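Local coordinates for conserved domain protein (Porphyromonas gingivalis, PDB 3PNN) that is probably a glycosyltransferase with a Rossmann-like alpha/beta/alpha fold, expected to form glycosidic linkages by sugar transfer, at residues G164-K176 with C205-M217. Sequence-based numbering, arbitrary orientation.
Sequences GGVSRGVCQVDEK and CTLAEDAPVSMNM
The guanidinium of Arg-168 is sandwiched between Met-215, a selenomethionine whose CE sits 3.5 Å above the centre of one face, and Val-166, whose CB lies over the other. The arginine and the selenomethionine belong to strands 166-173 and 212-215, which form a short antiparallel crossing in the Rossmann-like alpha/beta/alpha fold. NH1 makes a weak bond (2.9 Å) to Ser-167 O, which lies out of the guanidinium plane on the Val-166 side. NH2 reaches the carbonyl of Thr-159, and Trp-273 adds a cation-pi contact. A flat cation suits this buried place, since apolar groups can cover its faces while its N-H groups still find acceptors, among them the carbonyls of Thr-159 and, weakly, Ser-167. Both side chains bend to meet: Arg-168 turns at chi2 (-74°), laying CD 3.5 Å from Met-215 SE.

The strand directions differ by 134°, and only two residue pairs come into register. Gly-169 and Ser-214 are the hydrogen-bonded pair: Ser-214 N donates to Gly-169 O (2.8 Å), in the carbonyl plane. Gly-169 has no side chain, which leaves room for Ser-214 CB on that face. Val-170 and Val-213 follow as the non-hydrogen-bonded pair, after which Cys-171 N bonds to Pro-212 O. Proline, lacking an N-H, can still accept through its carbonyl.

Val-173 CG2 carries the packing past the pairing onto Pro-212 CG (3.9 Å), and Val-170 CG2 meets Leu-207 CD2 of strand 204-207 tip to tip. Water joins the strands at both ends of the pairing: one molecule links Gly-169 N to Ser-214 O, and another donates to both Cys-171 O and Pro-212 O, the latter at 2.8 Å.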
ATOM      1  N   GLY A 164     -17.181   7.378 -10.579  1.00 42.89           N
ATOM      2  CA  GLY A 164     -16.969   6.169 -11.356  1.00 44.61           C
ATOM      3  C   GLY A 164     -16.593   4.991 -10.480  1.00 49.95           C
ATOM      4  O   GLY A 164     -16.574   5.098  -9.253  1.00 42.03           O
ATOM      5  N   GLY A 165     -16.279   3.866 -11.110  1.00 51.12           N
ATOM      6  CA  GLY A 165     -15.952   2.663 -10.373  1.00 47.10           C
ATOM      7  C   GLY A 165     -14.580   2.702  -9.746  1.00 46.50           C
ATOM      8  O   GLY A 165     -13.689   3.416 -10.215  1.00 43.46           O
ATOM      9  N   VAL A 166     -14.406   1.935  -8.675  1.00 38.49           N
ATOM     10  CA  VAL A 166     -13.102   1.796  -8.053  1.00 35.71           C
ATOM     11  C   VAL A 166     -12.669   0.338  -8.029  1.00 37.18           C
ATOM     12  O   VAL A 166     -13.488  -0.564  -8.166  1.00 39.55           O
ATOM     13  CB  VAL A 166     -13.077   2.372  -6.621  1.00 35.65           C
ATOM     14  CG1 VAL A 166     -13.397   3.867  -6.653  1.00 38.64           C
ATOM     15  CG2 VAL A 166     -14.059   1.630  -5.721  1.00 35.46           C
ATOM     16  N   SER A 167     -11.375   0.121  -7.858  1.00 42.29           N
ATOM     17  CA  SER A 167     -10.828  -1.218  -7.778  1.00 45.71           C
ATOM     18  C   SER A 167     -10.377  -1.459  -6.343  1.00 40.48           C
ATOM     19  O   SER A 167      -9.649  -0.651  -5.768  1.00 36.57           O
ATOM     20  CB  SER A 167      -9.664  -1.361  -8.761  1.00 49.54           C
ATOM     21  OG  SER A 167      -9.050  -2.629  -8.658  1.00 49.40           O
ATOM     22  N   ARG A 168     -10.827  -2.570  -5.761  1.00 39.23           N
ATOM     23  CA  ARG A 168     -10.586  -2.860  -4.348  1.00 36.12           C
ATOM     24  C   ARG A 168     -10.217  -4.327  -4.143  1.00 37.10           C
ATOM     25  O   ARG A 168     -10.748  -5.202  -4.821  1.00 38.65           O
ATOM     26  CB  ARG A 168     -11.843  -2.539  -3.528  1.00 33.89           C
ATOM     27  CG  ARG A 168     -12.293  -1.096  -3.597  1.00 36.07           C
ATOM     28  CD  ARG A 168     -11.366  -0.215  -2.772  1.00 35.07           C
ATOM     29  NE  ARG A 168     -11.684   1.210  -2.870  1.00 33.21           N
ATOM     30  CZ  ARG A 168     -10.938   2.098  -3.531  1.00 41.53           C
ATOM     31  NH1 ARG A 168      -9.838   1.704  -4.173  1.00 36.29           N
ATOM     32  NH2 ARG A 168     -11.285   3.383  -3.549  1.00 38.28           N
ATOM     33  N   GLY A 169      -9.307  -4.594  -3.213  1.00 35.11           N
ATOM     34  CA  GLY A 169      -9.058  -5.962  -2.790  1.00 32.62           C
ATOM     35  C   GLY A 169     -10.204  -6.432  -1.911  1.00 35.31           C
ATOM     36  O   GLY A 169     -10.276  -6.074  -0.732  1.00 29.80           O
ATOM     37  N   VAL A 170     -11.105  -7.232  -2.474  1.00 33.04           N
ATOM     38  CA  VAL A 170     -12.270  -7.696  -1.723  1.00 37.15           C
ATOM     39  C   VAL A 170     -11.896  -8.897  -0.858  1.00 35.48           C
ATOM     40  O   VAL A 170     -11.376  -9.899  -1.357  1.00 33.91           O
ATOM     41  CB  VAL A 170     -13.450  -8.041  -2.655  1.00 41.10           C
ATOM     42  CG1 VAL A 170     -14.592  -8.635  -1.852  1.00 36.95           C
ATOM     43  CG2 VAL A 170     -13.917  -6.787  -3.391  1.00 36.84           C
ATOM     44  N   CYS A 171     -12.151  -8.786   0.441  1.00 33.07           N
ATOM     45  CA  CYS A 171     -11.644  -9.756   1.401  1.00 28.59           C
ATOM     46  C   CYS A 171     -12.717 -10.683   1.951  1.00 31.71           C
ATOM     47  O   CYS A 171     -13.823 -10.249   2.237  1.00 33.77           O
ATOM     48  CB  CYS A 171     -11.033  -9.017   2.588  1.00 29.51           C
ATOM     49  SG  CYS A 171      -9.567  -8.115   2.144  1.00 34.48           S
ATOM     50  N   GLN A 172     -12.365 -11.953   2.114  1.00 30.10           N
ATOM     51  CA  GLN A 172     -13.186 -12.883   2.882  1.00 36.17           C
ATOM     52  C   GLN A 172     -12.521 -13.019   4.235  1.00 33.19           C
ATOM     53  O   GLN A 172     -11.327 -13.305   4.308  1.00 30.48           O
ATOM     54  CB  GLN A 172     -13.244 -14.245   2.195  1.00 32.66           C
ATOM     55  CG  GLN A 172     -13.659 -14.147   0.731  1.00 38.86           C
ATOM     56  CD  GLN A 172     -14.994 -13.448   0.578  1.00 48.64           C
ATOM     57  OE1 GLN A 172     -15.938 -13.736   1.314  1.00 44.97           O
ATOM     58  NE2 GLN A 172     -15.078 -12.514  -0.371  1.00 46.88           N
ATOM     59  N   VAL A 173     -13.287 -12.811   5.305  1.00 30.05           N
ATOM     60  CA  VAL A 173     -12.726 -12.814   6.656  1.00 31.10           C
ATOM     61  C   VAL A 173     -13.570 -13.696   7.575  1.00 33.16           C
ATOM     62  O   VAL A 173     -14.798 -13.580   7.608  1.00 33.47           O
ATOM     63  CB  VAL A 173     -12.644 -11.388   7.229  1.00 27.34           C
ATOM     64  CG1 VAL A 173     -11.929 -11.383   8.577  1.00 26.61           C
ATOM     65  CG2 VAL A 173     -11.921 -10.459   6.251  1.00 29.83           C
ATOM     66  N   ASP A 174     -12.919 -14.587   8.311  1.00 32.16           N
ATOM     67  CA  ASP A 174     -13.673 -15.556   9.112  1.00 34.63           C
ATOM     68  C   ASP A 174     -13.961 -15.012  10.508  1.00 36.15           C
ATOM     69  O   ASP A 174     -13.598 -13.882  10.828  1.00 29.65           O
ATOM     70  CB  ASP A 174     -12.973 -16.927   9.156  1.00 35.65           C
ATOM     71  CG  ASP A 174     -11.680 -16.913   9.968  1.00 39.81           C
ATOM     72  OD1 ASP A 174     -11.475 -15.991  10.792  1.00 32.62           O
ATOM     73  OD2 ASP A 174     -10.866 -17.844   9.788  1.00 40.14           O
ATOM     74  N   GLU A 175     -14.624 -15.812  11.338  1.00 34.63           N
ATOM     75  CA  GLU A 175     -15.068 -15.343  12.650  1.00 38.70           C
ATOM     76  C   GLU A 175     -13.921 -15.055  13.619  1.00 35.72           C
ATOM     77  O   GLU A 175     -14.116 -14.387  14.627  1.00 35.25           O
ATOM     78  CB  GLU A 175     -16.041 -16.346  13.277  1.00 45.15           C
ATOM     79  CG  GLU A 175     -17.344 -16.496  12.511  1.00 57.53           C
ATOM     80  CD  GLU A 175     -18.309 -17.450  13.194  1.00 72.33           C
ATOM     81  OE1 GLU A 175     -19.353 -16.978  13.700  1.00 76.59           O
ATOM     82  OE2 GLU A 175     -18.016 -18.666  13.233  1.00 74.16           O
ATOM     83  N   LYS A 176     -12.734 -15.573  13.326  1.00 32.11           N
ATOM     84  CA  LYS A 176     -11.560 -15.282  14.138  1.00 28.10           C
ATOM     85  C   LYS A 176     -10.815 -14.062  13.609  1.00 29.60           C
ATOM     86  O   LYS A 176      -9.686 -13.795  14.015  1.00 30.90           O
ATOM     87  CB  LYS A 176     -10.630 -16.495  14.197  1.00 30.68           C
ATOM     88  CG  LYS A 176     -11.286 -17.737  14.771  1.00 37.17           C
ATOM     89  CD  LYS A 176     -10.363 -18.949  14.676  1.00 45.37           C
ATOM     90  CE  LYS A 176     -11.009 -20.175  15.316  1.00 62.72           C
ATOM     91  NZ  LYS A 176     -10.118 -21.373  15.290  1.00 68.62           N
ATOM     92  N   CYS A 205     -21.937  -9.267  -8.870  1.00 68.96           N
ATOM     93  CA  CYS A 205     -21.915  -9.641  -7.469  1.00 67.67           C
ATOM     94  C   CYS A 205     -22.156  -8.391  -6.635  1.00 66.77           C
ATOM     95  O   CYS A 205     -21.676  -7.308  -6.977  1.00 60.38           O
ATOM     96  CB  CYS A 205     -20.564 -10.260  -7.107  1.00 69.13           C
ATOM     97  SG  CYS A 205     -20.023 -11.627  -8.175  1.00 73.08           S
ATOM     98  N   THR A 206     -22.902  -8.531  -5.545  1.00 62.45           N
ATOM     99  CA  THR A 206     -23.132  -7.400  -4.655  1.00 57.04           C
ATOM    100  C   THR A 206     -22.277  -7.498  -3.396  1.00 54.05           C
ATOM    101  O   THR A 206     -21.769  -8.563  -3.050  1.00 51.83           O
ATOM    102  CB  THR A 206     -24.610  -7.248  -4.267  1.00 58.20           C
ATOM    103  OG1 THR A 206     -25.040  -8.408  -3.544  1.00 58.45           O
ATOM    104  CG2 THR A 206     -25.464  -7.079  -5.509  1.00 62.57           C
ATOM    105  N   LEU A 207     -22.123  -6.365  -2.723  1.00 44.75           N
ATOM    106  CA  LEU A 207     -21.298  -6.271  -1.536  1.00 38.82           C
ATOM    107  C   LEU A 207     -22.069  -5.478  -0.494  1.00 41.91           C
ATOM    108  O   LEU A 207     -22.682  -4.464  -0.820  1.00 41.19           O
ATOM    109  CB  LEU A 207     -20.004  -5.524  -1.875  1.00 39.20           C
ATOM    110  CG  LEU A 207     -18.655  -6.227  -2.064  1.00 49.54           C
ATOM    111  CD1 LEU A 207     -18.771  -7.656  -2.528  1.00 56.13           C
ATOM    112  CD2 LEU A 207     -17.766  -5.413  -3.008  1.00 46.57           C
ATOM    113  N   ALA A 208     -22.032  -5.927   0.758  1.00 38.91           N
ATOM    114  CA  ALA A 208     -22.597  -5.154   1.859  1.00 36.23           C
ATOM    115  C   ALA A 208     -21.811  -3.861   2.060  1.00 39.97           C
ATOM    116  O   ALA A 208     -20.629  -3.789   1.712  1.00 39.59           O
ATOM    117  CB  ALA A 208     -22.580  -5.978   3.139  1.00 38.25           C
ATOM    118  N   GLU A 209     -22.454  -2.845   2.632  1.00 35.80           N
ATOM    119  CA  GLU A 209     -21.760  -1.586   2.912  1.00 39.38           C
ATOM    120  C   GLU A 209     -20.514  -1.784   3.784  1.00 35.76           C
ATOM    121  O   GLU A 209     -19.513  -1.065   3.633  1.00 32.63           O
ATOM    122  CB  GLU A 209     -22.704  -0.587   3.586  1.00 44.70           C
ATOM    123  CG  GLU A 209     -23.828  -0.084   2.683  1.00 47.54           C
ATOM    124  CD  GLU A 209     -23.348   0.910   1.634  1.00 46.97           C
ATOM    125  OE1 GLU A 209     -22.318   1.589   1.861  1.00 45.96           O
ATOM    126  OE2 GLU A 209     -24.014   1.019   0.583  1.00 43.15           O
ATOM    127  N   ASP A 210     -20.587  -2.742   4.708  1.00 30.93           N
ATOM    128  CA  ASP A 210     -19.488  -2.979   5.650  1.00 34.66           C
ATOM    129  C   ASP A 210     -18.536  -4.106   5.236  1.00 36.22           C
ATOM    130  O   ASP A 210     -17.696  -4.531   6.024  1.00 33.53           O
ATOM    131  CB  ASP A 210     -20.032  -3.262   7.057  1.00 39.24           C
ATOM    132  CG  ASP A 210     -20.876  -4.527   7.117  1.00 55.21           C
ATOM    133  OD1 ASP A 210     -21.140  -5.131   6.051  1.00 55.93           O
ATOM    134  OD2 ASP A 210     -21.272  -4.922   8.236  1.00 55.10           O
ATOM    135  N   ALA A 211     -18.668  -4.597   4.007  1.00 32.86           N
ATOM    136  CA  ALA A 211     -17.768  -5.638   3.514  1.00 33.81           C
ATOM    137  C   ALA A 211     -16.316  -5.167   3.608  1.00 32.21           C
ATOM    138  O   ALA A 211     -15.988  -4.055   3.185  1.00 29.90           O
ATOM    139  CB  ALA A 211     -18.109  -5.994   2.068  1.00 35.73           C
ATOM    140  N   PRO A 212     -15.435  -6.013   4.155  1.00 31.08           N
ATOM    141  CA  PRO A 212     -14.044  -5.587   4.345  1.00 31.90           C
ATOM    142  C   PRO A 212     -13.279  -5.519   3.021  1.00 30.99           C
ATOM    143  O   PRO A 212     -13.468  -6.386   2.150  1.00 29.25           O
ATOM    144  CB  PRO A 212     -13.442  -6.693   5.218  1.00 30.55           C
ATOM    145  CG  PRO A 212     -14.555  -7.682   5.485  1.00 35.66           C
ATOM    146  CD  PRO A 212     -15.663  -7.412   4.555  1.00 31.79           C
ATOM    147  N   VAL A 213     -12.426  -4.505   2.875  1.00 29.51           N
ATOM    148  CA  VAL A 213     -11.533  -4.416   1.715  1.00 25.89           C
ATOM    149  C   VAL A 213     -10.127  -4.079   2.155  1.00 30.25           C
ATOM    150  O   VAL A 213      -9.920  -3.464   3.211  1.00 28.60           O
ATOM    151  CB  VAL A 213     -11.997  -3.368   0.665  1.00 29.01           C
ATOM    152  CG1 VAL A 213     -13.267  -3.848  -0.035  1.00 30.75           C
ATOM    153  CG2 VAL A 213     -12.205  -2.003   1.310  1.00 28.54           C
ATOM    154  N   SER A 214      -9.162  -4.499   1.343  1.00 30.45           N
ATOM    155  CA  SER A 214      -7.782  -4.068   1.499  1.00 30.76           C
ATOM    156  C   SER A 214      -7.595  -2.720   0.807  1.00 30.41           C
ATOM    157  O   SER A 214      -8.146  -2.492  -0.274  1.00 33.00           O
ATOM    158  CB  SER A 214      -6.831  -5.099   0.873  1.00 33.97           C
ATOM    159  OG  SER A 214      -5.519  -4.567   0.761  1.00 33.83           O
HETATM  160  N   MSE A 215      -6.829  -1.825   1.430  1.00 25.44           N
HETATM  161  CA  MSE A 215      -6.403  -0.576   0.778  1.00 23.78           C
HETATM  162  C   MSE A 215      -4.878  -0.567   0.682  1.00 27.90           C
HETATM  163  O   MSE A 215      -4.239   0.497   0.610  1.00 26.34           O
HETATM  164  CB  MSE A 215      -6.913   0.670   1.531  1.00 26.81           C
HETATM  165  CG  MSE A 215      -8.445   0.731   1.640  1.00 27.01           C
HETATM  166 SE   MSE A 215      -9.326   0.707  -0.113  0.71 36.03          SE
HETATM  167  CE  MSE A 215      -8.731   2.422  -0.772  1.00 43.44           C
ATOM    168  N   ASN A 216      -4.309  -1.767   0.661  1.00 27.01           N
ATOM    169  CA  ASN A 216      -2.860  -1.969   0.557  1.00 26.60           C
ATOM    170  C   ASN A 216      -2.085  -1.446   1.771  1.00 29.93           C
ATOM    171  O   ASN A 216      -0.977  -0.929   1.627  1.00 32.67           O
ATOM    172  CB  ASN A 216      -2.301  -1.360  -0.733  1.00 27.44           C
ATOM    173  CG  ASN A 216      -1.494  -2.360  -1.556  1.00 36.34           C
ATOM    174  OD1 ASN A 216      -1.703  -3.575  -1.469  1.00 36.01           O
ATOM    175  ND2 ASN A 216      -0.577  -1.844  -2.384  1.00 46.65           N
HETATM  176  N   MSE A 217      -2.674  -1.572   2.959  1.00 22.23           N
HETATM  177  CA  MSE A 217      -1.949  -1.324   4.207  1.00 21.58           C
HETATM  178  C   MSE A 217      -1.724  -2.666   4.898  1.00 24.28           C
HETATM  179  O   MSE A 217      -2.655  -3.232   5.471  1.00 25.93           O
HETATM  180  CB  MSE A 217      -2.745  -0.373   5.120  1.00 24.46           C
HETATM  181  CG  MSE A 217      -2.094  -0.104   6.489  1.00 21.19           C
HETATM  182 SE   MSE A 217      -3.031   1.372   7.436  0.69 28.69          SE
HETATM  183  CE  MSE A 217      -1.506   2.531   7.770  1.00 31.98           C
TER
HETATM  184  O   HOH W   1      -7.720  -1.832  -2.840  1.00 48.93           O
HETATM  185  O   HOH W   2     -15.448  -8.266   1.396  1.00 35.95           O